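Ornithine carbamoyltransferase, anabolic (Campylobacter jejuni subsp. jejuni, PDB 3TPF) reversibly transfers the carbamoyl group of carbamoyl phosphate to L-ornithine, giving L-citrulline and phosphate on the pathway to arginine. Local coordinates at residues T7-S12 and P185-F190; T59-K64 and L296-D301; G131-I136 and L169-S174; E273-E276 and I282-E285. All blocks are in the same frame, centred on the assembly; numbering follows the deposited sequence.

Interaction 1 of 4, residues T7-S12 and P185-F190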
loop_
_atom_site.group_PDB
_atom_site.type_symbol
_atom_site.label_atom_id
_atom_site.label_comp_id
_atom_site.label_asym_id
_atom_site.label_seq_id
_atom_site.Cartn_x
_atom_site.Cartn_y
_atom_site.Cartn_z
ATOM N N THR B 7 21.590 12.165 8.911
ATOM C CA THR B 7 21.732 13.613 9.043
ATOM C C THR B 7 22.841 14.156 8.143
ATOM O O THR B 7 23.858 13.508 7.934
ATOM C CB THR B 7 22.074 14.046 10.485
ATOM O OG1 THR B 7 22.386 15.450 10.481
ATOM C CG2 THR B 7 23.245 13.261 11.003
ATOM N N LEU B 8 22.688 15.371 7.674
ATOM C CA LEU B 8 23.749 15.927 6.863
ATOM C C LEU B 8 25.049 16.153 7.643
ATOM O O LEU B 8 26.122 16.411 7.068
ATOM C CB LEU B 8 23.268 17.219 6.228
ATOM C CG LEU B 8 22.242 16.899 5.133
ATOM C CD1 LEU B 8 21.450 18.085 4.644
ATOM C CD2 LEU B 8 23.053 16.245 4.043
ATOM N N ARG B 9 24.947 16.077 8.962
ATOM C CA ARG B 9 26.125 16.253 9.817
ATOM C C ARG B 9 27.218 15.309 9.435
ATOM O O ARG B 9 28.364 15.607 9.621
ATOM C CB ARG B 9 25.803 15.974 11.265
ATOM C CG ARG B 9 25.172 17.149 11.975
ATOM C CD ARG B 9 24.761 16.769 13.362
ATOM N NE ARG B 9 25.904 16.612 14.203
ATOM C CZ ARG B 9 25.855 16.664 15.528
ATOM N NH1 ARG B 9 24.701 16.866 16.166
ATOM N NH2 ARG B 9 26.978 16.518 16.233
ATOM N N ASP B 10 26.850 14.140 8.942
ATOM C CA ASP B 10 27.812 13.106 8.587
ATOM C C ASP B 10 28.430 13.283 7.203
ATOM O O ASP B 10 29.091 12.383 6.713
ATOM C CB ASP B 10 27.152 11.719 8.679
ATOM C CG ASP B 10 26.719 11.348 10.110
ATOM O OD1 ASP B 10 27.391 11.754 11.107
ATOM O OD2 ASP B 10 25.717 10.610 10.245
ATOM N N PHE B 11 28.180 14.400 6.538
ATOM C CA PHE B 11 28.688 14.594 5.169
ATOM C C PHE B 11 29.484 15.874 4.949
ATOM O O PHE B 11 29.406 16.819 5.751
ATOM C CB PHE B 11 27.581 14.490 4.178
ATOM C CG PHE B 11 26.909 13.168 4.221
ATOM C CD1 PHE B 11 25.924 12.915 5.177
ATOM C CD2 PHE B 11 27.313 12.152 3.368
ATOM C CE1 PHE B 11 25.337 11.717 5.249
ATOM C CE2 PHE B 11 26.729 10.910 3.450
ATOM C CZ PHE B 11 25.746 10.712 4.393
ATOM N N SER B 12 30.330 15.837 3.918
ATOM C CA SER B 12 31.193 16.952 3.612
ATOM C C SER B 12 30.485 17.900 2.677
ATOM O O SER B 12 29.537 17.547 1.958
ATOM C CB SER B 12 32.468 16.507 2.952
ATOM O OG SER B 12 32.232 15.935 1.678
ATOM N N PRO B 185 22.032 22.724 22.609
ATOM C CA PRO B 185 23.425 23.117 22.692
ATOM C C PRO B 185 24.375 22.203 21.906
ATOM O O PRO B 185 25.350 22.685 21.337
ATOM C CB PRO B 185 23.720 23.046 24.187
ATOM C CG PRO B 185 22.384 23.180 24.845
ATOM C CD PRO B 185 21.417 22.530 23.923
ATOM N N GLU B 186 24.092 20.915 21.879
ATOM C CA GLU B 186 24.981 19.962 21.192
ATOM C C GLU B 186 25.053 20.247 19.680
ATOM O O GLU B 186 26.086 20.160 19.031
ATOM C CB GLU B 186 24.513 18.530 21.460
ATOM C CG GLU B 186 25.499 17.443 21.042
ATOM C CD GLU B 186 25.279 16.937 19.615
ATOM O OE1 GLU B 186 24.128 16.802 19.152
ATOM O OE2 GLU B 186 26.295 16.667 18.949
ATOM N N ILE B 187 23.912 20.588 19.122
ATOM C CA ILE B 187 23.814 20.876 17.716
ATOM C C ILE B 187 24.513 22.182 17.411
ATOM O O ILE B 187 25.217 22.337 16.408
ATOM C CB ILE B 187 22.352 20.948 17.272
ATOM C CG1 ILE B 187 21.660 19.640 17.615
ATOM C CG2 ILE B 187 22.295 21.191 15.771
ATOM C CD1 ILE B 187 20.416 19.394 16.811
ATOM N N TRP B 188 24.271 23.128 18.279
ATOM C CA TRP B 188 24.795 24.493 18.115
ATOM C C TRP B 188 26.310 24.481 18.142
ATOM O O TRP B 188 26.962 25.142 17.348
ATOM C CB TRP B 188 24.240 25.412 19.204
ATOM C CG TRP B 188 24.702 26.843 19.125
ATOM C CD1 TRP B 188 25.637 27.410 19.921
ATOM C CD2 TRP B 188 24.224 27.902 18.262
ATOM N NE1 TRP B 188 25.771 28.736 19.612
ATOM C CE2 TRP B 188 24.925 29.062 18.595
ATOM C CE3 TRP B 188 23.279 27.973 17.248
ATOM C CZ2 TRP B 188 24.743 30.276 17.944
ATOM C CZ3 TRP B 188 23.078 29.211 16.592
ATOM C CH2 TRP B 188 23.821 30.330 16.941
ATOM N N GLU B 189 26.844 23.690 19.045
ATOM C CA GLU B 189 28.273 23.531 19.122
ATOM C C GLU B 189 28.831 22.973 17.840
ATOM O O GLU B 189 29.852 23.421 17.370
ATOM C CB GLU B 189 28.722 22.681 20.308
ATOM C CG GLU B 189 29.956 23.291 20.931
ATOM C CD GLU B 189 29.803 24.798 21.251
ATOM O OE1 GLU B 189 30.517 25.655 20.664
ATOM O OE2 GLU B 189 28.946 25.141 22.098
ATOM N N PHE B 190 28.183 21.985 17.277
ATOM C CA PHE B 190 28.687 21.392 16.035
ATOM C C PHE B 190 28.786 22.465 14.967
ATOM O O PHE B 190 29.728 22.490 14.184
ATOM C CB PHE B 190 27.782 20.276 15.565
ATOM C CG PHE B 190 28.020 19.862 14.148
ATOM C CD1 PHE B 190 27.369 20.494 13.092
ATOM C CD2 PHE B 190 28.865 18.816 13.846
ATOM C CE1 PHE B 190 27.578 20.102 11.778
ATOM C CE2 PHE B 190 29.067 18.417 12.516
ATOM C CZ PHE B 190 28.429 19.072 11.495
#
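Arg9 is used twice here: its guanidinium meets the carboxylate of Glu186 through its edge while one face of it lies over Phe190. The grip on Glu186 is end-on and bidentate, NH1 reaching OE1 at 3.0 Å and NH2 reaching OE2 at 2.8 Å. Both carboxylate oxygens are approached on their syn side, and the two flat groups lie nearly coplanar, 19° apart. Two N-H bonds set side by side in this way fix the rotation of both groups. NH1 also makes a hydrogen bond to Tyr124 OH.

Arg9 sits on a short 3-10 turn ahead of helix 13-28, in the carbamoyl phosphate-binding half, and Glu186 and Phe190 lie one helical turn apart on helix 185-198 of the Rossmann-like ornithine-binding half. The contact therefore spans the two domains of the transcarbamoylase fold near its surface.

Phe190 points toward the 3-10 turn and takes the arginine chain on one face of its ring. CG of Arg9 makes a CH-pi contact, 3.9 Å from the ring centroid, and the chain bends at chi3 (72°) before the charged end. CZ then stands 4.6 Å from the same centroid, an off-centre cation-pi contact, with the two planes inclined by 41°. At the base of the arginine, Thr7 OG1 accepts from Arg9 N at 3.0 Å, forming an ST turn.

Interaction 2 of 4, residues T59-K64 and L296-D301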
loop_
_atom_site.group_PDB
_atom_site.type_symbol
_atom_site.label_atom_id
_atom_site.label_comp_id
_atom_site.label_asym_id
_atom_site.label_seq_id
_atom_site.Cartn_x
_atom_site.Cartn_y
_atom_site.Cartn_z
ATOM N N THR B 59 11.297 4.182 -8.104
ATOM C CA THR B 59 10.564 3.591 -9.205
ATOM C C THR B 59 11.208 4.036 -10.512
ATOM O O THR B 59 11.557 3.228 -11.323
ATOM C CB THR B 59 9.114 3.949 -9.175
ATOM O OG1 THR B 59 8.530 3.276 -8.070
ATOM C CG2 THR B 59 8.379 3.429 -10.359
ATOM N N GLU B 60 11.397 5.339 -10.637
ATOM C CA GLU B 60 11.943 5.936 -11.819
ATOM C C GLU B 60 13.351 5.505 -12.042
ATOM O O GLU B 60 13.847 5.490 -13.172
ATOM C CB GLU B 60 11.916 7.441 -11.701
ATOM C CG GLU B 60 10.526 8.033 -11.791
ATOM C CD GLU B 60 10.514 9.566 -11.784
ATOM O OE1 GLU B 60 11.634 10.171 -11.944
ATOM O OE2 GLU B 60 9.389 10.149 -11.590
ATOM N N LEU B 61 14.017 5.187 -10.948
ATOM C CA LEU B 61 15.412 4.703 -11.007
ATOM C C LEU B 61 15.496 3.202 -11.409
ATOM O O LEU B 61 16.573 2.644 -11.444
ATOM C CB LEU B 61 16.139 4.988 -9.642
ATOM C CG LEU B 61 16.710 6.420 -9.334
ATOM C CD1 LEU B 61 17.108 6.740 -7.887
ATOM C CD2 LEU B 61 17.861 6.663 -10.302
ATOM N N GLY B 62 14.359 2.572 -11.670
ATOM C CA GLY B 62 14.293 1.169 -12.074
ATOM C C GLY B 62 13.995 0.139 -10.973
ATOM O O GLY B 62 13.952 -1.052 -11.227
ATOM N N GLY B 63 13.714 0.604 -9.753
ATOM C CA GLY B 63 13.517 -0.273 -8.616
ATOM C C GLY B 63 12.082 -0.363 -8.189
ATOM O O GLY B 63 11.207 -0.093 -8.979
ATOM N N LYS B 64 11.842 -0.833 -6.967
ATOM C CA LYS B 64 10.493 -1.110 -6.436
ATOM C C LYS B 64 10.424 -0.601 -4.976
ATOM O O LYS B 64 11.414 -0.603 -4.252
ATOM C CB LYS B 64 10.162 -2.597 -6.521
ATOM C CG LYS B 64 8.972 -3.114 -5.604
ATOM C CD LYS B 64 7.489 -3.047 -6.160
ATOM C CE LYS B 64 6.478 -4.121 -5.596
ATOM N NZ LYS B 64 5.329 -4.626 -6.510
ATOM N N LEU B 296 20.476 10.724 -3.793
ATOM C CA LEU B 296 20.865 10.166 -2.501
ATOM C C LEU B 296 20.911 8.653 -2.581
ATOM O O LEU B 296 21.830 8.020 -2.143
ATOM C CB LEU B 296 19.803 10.590 -1.437
ATOM C CG LEU B 296 19.976 10.198 -0.029
ATOM C CD1 LEU B 296 21.341 10.585 0.497
ATOM C CD2 LEU B 296 18.908 10.966 0.741
ATOM N N LEU B 297 19.843 8.091 -3.101
ATOM C CA LEU B 297 19.789 6.653 -3.277
ATOM C C LEU B 297 20.936 6.184 -4.235
ATOM O O LEU B 297 21.599 5.179 -3.885
ATOM C CB LEU B 297 18.481 6.201 -3.872
ATOM C CG LEU B 297 17.181 6.331 -3.128
ATOM C CD1 LEU B 297 16.089 5.948 -4.180
ATOM C CD2 LEU B 297 17.123 5.520 -1.835
ATOM N N CYS B 298 21.251 6.884 -5.320
ATOM C CA CYS B 298 22.395 6.389 -6.113
ATOM C C CYS B 298 23.662 6.406 -5.278
ATOM O O CYS B 298 24.587 5.573 -5.449
ATOM C CB CYS B 298 22.611 7.149 -7.450
ATOM S SG CYS B 298 21.141 7.075 -8.536
ATOM N N PHE B 299 23.749 7.434 -4.469
ATOM C CA PHE B 299 24.962 7.711 -3.752
ATOM C C PHE B 299 25.184 6.636 -2.720
ATOM O O PHE B 299 26.278 6.089 -2.643
ATOM C CB PHE B 299 24.860 9.034 -3.087
ATOM C CG PHE B 299 25.919 9.292 -2.073
ATOM C CD1 PHE B 299 27.161 9.736 -2.446
ATOM C CD2 PHE B 299 25.659 9.140 -0.709
ATOM C CE1 PHE B 299 28.173 9.979 -1.497
ATOM C CE2 PHE B 299 26.667 9.422 0.254
ATOM C CZ PHE B 299 27.924 9.835 -0.146
ATOM N N LEU B 300 24.151 6.336 -1.916
ATOM C CA LEU B 300 24.225 5.283 -0.908
ATOM C C LEU B 300 24.460 3.898 -1.564
ATOM O O LEU B 300 25.035 3.011 -0.936
ATOM C CB LEU B 300 22.972 5.190 -0.040
ATOM C CG LEU B 300 22.631 6.358 0.885
ATOM C CD1 LEU B 300 21.186 6.253 1.340
ATOM C CD2 LEU B 300 23.617 6.610 2.020
ATOM N N ASP B 301 24.042 3.711 -2.808
ATOM C CA ASP B 301 24.262 2.417 -3.478
ATOM C C ASP B 301 25.743 2.182 -3.684
ATOM O O ASP B 301 26.215 1.059 -3.613
ATOM C CB ASP B 301 23.549 2.385 -4.809
ATOM C CG ASP B 301 23.598 1.029 -5.460
ATOM O OD1 ASP B 301 23.092 0.068 -4.818
ATOM O OD2 ASP B 301 24.088 0.909 -6.619
#
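Leu61 presents both of its methyls to helix 279-302, CD2 lying 3.7 Å from Cys298 SG and CD1 3.9 Å from Leu297 CD1. Its CG stands opposite the carbonyl carbon, beside the backbone N (chi1 -80°), and with chi2 extended at 166° the fork of the leucine faces the helix. Leu297 adopts much the same conformation, and it offers a single branch, CD1; the two leucines run at a slant to one another and meet through these methyls. Cys298 turns its sulfur back beside its own N (chi1 -58°), which places SG next to the fork, 4.1 Å from Leu61 CD1 as well. All three side chains are buried, and the contact is wholly apolar. Leu61 comes right at the close of helix 48-60, where Gly62, with positive phi, ends the helix in a Schellman motif. Flanking the patch, Glu60 makes a salt bridge to Lys294. Leu34 and Leu33 cover Leu297 and Cys298 respectively, while Ile117 of strand 116-118 touches Leu297 and His22 of helix 13-28 touches Cys298, so the long C-terminal helix packs against the end of helix 48-60, helix 13-28 and strand 116-118, at the edge of the parallel sheet within this chain.

Interaction 3 of 4, residues G131-I136 and L169-S174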
loop_
_atom_site.group_PDB
_atom_site.type_symbol
_atom_site.label_atom_id
_atom_site.label_comp_id
_atom_site.label_asym_id
_atom_site.label_seq_id
_atom_site.Cartn_x
_atom_site.Cartn_y
_atom_site.Cartn_z
ATOM N N GLY B 131 16.501 19.218 -0.674
ATOM C CA GLY B 131 15.570 19.703 -1.735
ATOM C C GLY B 131 15.430 21.224 -1.821
ATOM O O GLY B 131 15.412 21.827 -2.884
ATOM N N ASP B 132 15.428 21.823 -0.648
ATOM C CA ASP B 132 15.523 23.259 -0.502
ATOM C C ASP B 132 16.784 23.778 -1.207
ATOM O O ASP B 132 16.722 24.661 -2.047
ATOM C CB ASP B 132 15.529 23.645 0.988
ATOM C CG ASP B 132 14.170 23.446 1.644
ATOM O OD1 ASP B 132 13.205 23.005 0.945
ATOM O OD2 ASP B 132 14.002 23.847 2.848
ATOM N N LEU B 133 17.888 23.169 -0.919
ATOM C CA LEU B 133 19.182 23.514 -1.561
ATOM C C LEU B 133 19.118 23.445 -3.063
ATOM O O LEU B 133 19.482 24.378 -3.780
ATOM C CB LEU B 133 20.234 22.533 -1.094
ATOM C CG LEU B 133 21.581 23.051 -0.690
ATOM C CD1 LEU B 133 21.490 24.360 0.051
ATOM C CD2 LEU B 133 22.149 22.011 0.255
ATOM N N PHE B 134 18.582 22.333 -3.547
ATOM C CA PHE B 134 18.446 22.102 -5.009
ATOM C C PHE B 134 17.727 23.278 -5.601
ATOM O O PHE B 134 18.041 23.756 -6.723
ATOM C CB PHE B 134 17.600 20.846 -5.241
ATOM C CG PHE B 134 17.343 20.528 -6.679
ATOM C CD1 PHE B 134 18.207 19.724 -7.371
ATOM C CD2 PHE B 134 16.235 20.988 -7.319
ATOM C CE1 PHE B 134 18.005 19.443 -8.721
ATOM C CE2 PHE B 134 16.034 20.733 -8.685
ATOM C CZ PHE B 134 16.908 19.944 -9.380
ATOM N N THR B 135 16.727 23.713 -4.838
ATOM C CA THR B 135 15.787 24.728 -5.329
ATOM C C THR B 135 16.417 26.104 -5.380
ATOM O O THR B 135 16.253 26.845 -6.323
ATOM C CB THR B 135 14.510 24.769 -4.500
ATOM O OG1 THR B 135 13.854 23.494 -4.608
ATOM C CG2 THR B 135 13.633 25.823 -5.078
ATOM N N ILE B 136 17.189 26.375 -4.347
ATOM C CA ILE B 136 17.976 27.588 -4.270
ATOM C C ILE B 136 18.941 27.705 -5.462
ATOM O O ILE B 136 19.081 28.753 -6.068
ATOM C CB ILE B 136 18.787 27.641 -2.970
ATOM C CG1 ILE B 136 17.843 27.806 -1.769
ATOM C CG2 ILE B 136 19.773 28.784 -3.047
ATOM C CD1 ILE B 136 18.523 27.555 -0.463
ATOM N N LEU B 169 28.233 24.107 4.534
ATOM C CA LEU B 169 28.374 24.609 3.178
ATOM C C LEU B 169 29.089 25.928 3.091
ATOM O O LEU B 169 29.639 26.275 2.044
ATOM C CB LEU B 169 27.032 24.703 2.541
ATOM C CG LEU B 169 26.381 23.388 2.028
ATOM C CD1 LEU B 169 25.028 23.829 1.479
ATOM C CD2 LEU B 169 27.132 22.651 0.922
ATOM N N GLY B 170 29.088 26.664 4.204
ATOM C CA GLY B 170 29.693 28.010 4.269
ATOM C C GLY B 170 28.724 29.178 4.008
ATOM O O GLY B 170 29.128 30.304 3.677
ATOM N N PHE B 171 27.450 28.917 4.201
ATOM C CA PHE B 171 26.414 29.885 3.924
ATOM C C PHE B 171 26.377 30.917 5.006
ATOM O O PHE B 171 26.960 30.764 6.080
ATOM C CB PHE B 171 25.019 29.226 3.905
ATOM C CG PHE B 171 24.691 28.484 2.648
ATOM C CD1 PHE B 171 25.663 28.202 1.697
ATOM C CD2 PHE B 171 23.394 28.035 2.438
ATOM C CE1 PHE B 171 25.337 27.483 0.564
ATOM C CE2 PHE B 171 23.069 27.356 1.292
ATOM C CZ PHE B 171 24.039 27.082 0.349
ATOM N N GLU B 172 25.680 31.996 4.684
ATOM C CA GLU B 172 25.468 33.067 5.654
ATOM C C GLU B 172 24.067 32.889 6.071
ATOM O O GLU B 172 23.176 33.001 5.249
ATOM C CB GLU B 172 25.663 34.423 5.020
ATOM C CG GLU B 172 25.338 35.581 5.937
ATOM C CD GLU B 172 25.679 36.949 5.329
ATOM O OE1 GLU B 172 26.464 37.018 4.337
ATOM O OE2 GLU B 172 25.165 37.937 5.885
ATOM N N ILE B 173 23.863 32.525 7.323
ATOM C CA ILE B 173 22.511 32.251 7.787
ATOM C C ILE B 173 22.139 32.994 9.052
ATOM O O ILE B 173 22.885 33.008 10.031
ATOM C CB ILE B 173 22.279 30.756 7.995
ATOM C CG1 ILE B 173 20.805 30.507 8.336
ATOM C CG2 ILE B 173 23.186 30.225 9.070
ATOM C CD1 ILE B 173 20.411 29.050 8.384
ATOM N N SER B 174 20.965 33.615 9.006
ATOM C CA SER B 174 20.341 34.240 10.202
ATOM C C SER B 174 19.084 33.505 10.633
ATOM O O SER B 174 18.180 33.303 9.841
ATOM C CB SER B 174 19.967 35.673 9.946
ATOM O OG SER B 174 21.139 36.452 9.977
#
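Leu133 reaches from helix 126-138 to the turn at 169-171, meeting Leu169 with one methyl and Phe171 with the other. That turn belongs to a beta-alpha-beta crossover of the Rossmann-like ornithine-binding domain: strand 148-152, helix 157-169, then strand 172-176 beside the first. Gly170, with positive phi, ends the helix and swings the chain toward the strand.

Along the segment, Gly131 comes first, and its carbonyl O accepts two bonds from Thr135: the backbone N at 3.0 Å in the normal helical way, and OG1 at 2.9 Å from the opposite face of the carbonyl plane. Next, Asp132 turns its carboxylate to helix 157-169, where OD2 accepts from Trp162 NE1. Leu133 carries the contact; it reaches Leu169 tip to tip and crosses Phe171 at a slant, with Ile16 of helix 13-28 and Met142 packing around it. Phe134 lies against helices 279-302 and 13-28. Thr135, besides its bond to Gly131 O, uses OG1 with Asn288 ND2. Ile136 points the same way as Leu133 and packs on Trp162 and Met142.

On the far side, Leu169 and Phe171 both hold CG beside their backbone N, and both side chains point toward helix 126-138. Leu133 CD2 is 3.6 Å from Leu169 CD1, while its CD1 comes obliquely onto the Phe171 ring, nearest CE2 at 3.6 Å and CZ at 3.7 Å.

Interaction 4 of 4, residues E273-E276 and I282-E285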
loop_
_atom_site.group_PDB
_atom_site.type_symbol
_atom_site.label_atom_id
_atom_site.label_comp_id
_atom_site.label_asym_id
_atom_site.label_seq_id
_atom_site.Cartn_x
_atom_site.Cartn_y
_atom_site.Cartn_z
ATOM N N GLU B 273 -1.521 35.837 0.955
ATOM C CA GLU B 273 -1.037 36.689 -0.144
ATOM C C GLU B 273 0.372 36.269 -0.511
ATOM O O GLU B 273 0.619 35.874 -1.635
ATOM C CB GLU B 273 -1.146 38.246 0.135
ATOM C CG GLU B 273 -1.398 39.056 -1.199
ATOM C CD GLU B 273 -0.886 40.529 -1.281
ATOM O OE1 GLU B 273 0.260 40.826 -0.782
ATOM O OE2 GLU B 273 -1.630 41.381 -1.895
ATOM N N ILE B 274 1.249 36.258 0.479
ATOM C CA ILE B 274 2.656 36.023 0.268
ATOM C C ILE B 274 2.965 34.602 -0.172
ATOM O O ILE B 274 3.857 34.345 -0.982
ATOM C CB ILE B 274 3.496 36.400 1.511
ATOM C CG1 ILE B 274 4.837 36.945 1.058
ATOM C CG2 ILE B 274 3.715 35.234 2.446
ATOM C CD1 ILE B 274 4.658 38.197 0.233
ATOM N N PHE B 275 2.214 33.684 0.381
ATOM C CA PHE B 275 2.366 32.274 0.053
ATOM C C PHE B 275 2.042 32.057 -1.402
ATOM O O PHE B 275 2.848 31.530 -2.153
ATOM C CB PHE B 275 1.439 31.420 0.893
ATOM C CG PHE B 275 1.538 29.951 0.612
ATOM C CD1 PHE B 275 0.689 29.355 -0.267
ATOM C CD2 PHE B 275 2.488 29.166 1.239
ATOM C CE1 PHE B 275 0.782 27.981 -0.545
ATOM C CE2 PHE B 275 2.615 27.792 0.939
ATOM C CZ PHE B 275 1.749 27.196 0.051
ATOM N N GLU B 276 0.878 32.525 -1.797
ATOM C CA GLU B 276 0.490 32.440 -3.202
ATOM C C GLU B 276 1.422 33.246 -4.133
ATOM O O GLU B 276 1.725 32.830 -5.272
ATOM C CB GLU B 276 -0.942 32.828 -3.422
ATOM C CG GLU B 276 -1.939 31.770 -2.936
ATOM C CD GLU B 276 -1.824 30.450 -3.703
ATOM O OE1 GLU B 276 -1.401 30.454 -4.907
ATOM O OE2 GLU B 276 -2.211 29.406 -3.128
ATOM N N ILE B 282 7.571 27.600 -4.297
ATOM C CA ILE B 282 7.235 26.742 -3.172
ATOM C C ILE B 282 6.880 25.351 -3.718
ATOM O O ILE B 282 7.253 24.324 -3.127
ATOM C CB ILE B 282 6.083 27.286 -2.323
ATOM C CG1 ILE B 282 6.572 28.511 -1.537
ATOM C CG2 ILE B 282 5.575 26.221 -1.344
ATOM C CD1 ILE B 282 5.480 29.245 -0.753
ATOM N N PHE B 283 6.156 25.307 -4.800
ATOM C CA PHE B 283 5.716 24.014 -5.281
ATOM C C PHE B 283 6.779 23.336 -6.112
ATOM O O PHE B 283 6.707 22.144 -6.275
ATOM C CB PHE B 283 4.340 24.064 -6.039
ATOM C CG PHE B 283 3.183 24.361 -5.141
ATOM C CD1 PHE B 283 2.816 23.485 -4.156
ATOM C CD2 PHE B 283 2.528 25.567 -5.216
ATOM C CE1 PHE B 283 1.795 23.774 -3.254
ATOM C CE2 PHE B 283 1.479 25.859 -4.351
ATOM C CZ PHE B 283 1.107 24.951 -3.369
ATOM N N GLU B 284 7.706 24.083 -6.702
ATOM C CA GLU B 284 8.837 23.437 -7.325
ATOM C C GLU B 284 9.663 22.766 -6.183
ATOM O O GLU B 284 10.148 21.631 -6.286
ATOM C CB GLU B 284 9.671 24.422 -8.133
ATOM C CG GLU B 284 9.485 24.342 -9.654
ATOM C CD GLU B 284 9.769 22.923 -10.241
ATOM O OE1 GLU B 284 9.049 22.485 -11.201
ATOM O OE2 GLU B 284 10.730 22.224 -9.762
ATOM N N GLU B 285 9.742 23.480 -5.070
ATOM C CA GLU B 285 10.466 23.024 -3.905
ATOM C C GLU B 285 9.903 21.639 -3.595
ATOM O O GLU B 285 10.643 20.701 -3.532
ATOM C CB GLU B 285 10.305 23.981 -2.703
ATOM C CG GLU B 285 11.009 23.564 -1.394
ATOM C CD GLU B 285 10.613 24.378 -0.130
ATOM O OE1 GLU B 285 9.825 25.322 -0.339
ATOM O OE2 GLU B 285 11.099 24.061 1.033
#
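Phe275 drives its ring into the bend between two consecutive helices, where it meets Ile282 and Phe283, neighbours on the helix that follows. From CB the ring is carried out with CG opposite the backbone N (chi1 180°), a choice that swings it back toward helix 279-302 although the bond leaving the backbone is not aimed there. The first ring atom to touch is CD2, 3.6 Å from Ile282 CD1. One step farther out, CE2 has the same methyl at 3.6 Å and Ile282 CG2 at 4.1 Å, so both branches of the isoleucine lie along this side of the ring. At the tip, CZ is shared: Ile282 CG2 stands 4.2 Å off and Phe283 CZ 4.1 Å off. Rounding the tip, CE1 still feels Phe283 CZ, at 4.2 Å. Phe275 crosses both partners at about a right angle, and the two phenylalanines meet only through the ends of their rings.

The packing is apolar and buried, a tight corner between two consecutive helices in which five residues separate Glu276 from Ile282. Phe275 also rests on Leu262, predicted to bind carbamoyl phosphate, and on Ala264 and Val270, so the corner packs against the loop that follows strand 257-260. A neighbouring subunit also packs here: Asp83 of that subunit, on its helix 81-91, lies on Phe275 and its Arg86 on Phe283, and its Arg86 and Lys82 both make salt bridges to Glu276, placing helices 272-277 and 279-302 at the subunit interface.

Interactions 1, 2 and 3 each join the carbamoyl phosphate-binding half of the chain to the ornithine-binding half, whereas interaction 4 stays within the latter. Interaction 1, partly open to solvent, is the one that uses charge; the other three are buried and apolar, of leucine, isoleucine, cysteine and phenylalanine side chains. Interactions 2 and 4 use different parts of helix 279-302, centres 28 Å apart. Interactions 1 and 2 touch through Phe11 and Phe299, and interactions 3 and 4 through Thr135 and Glu285. Interaction 3 is nested along the chain inside the loops closed by interactions 1 and 2. Another subunit packs on touching side chains of interaction 4.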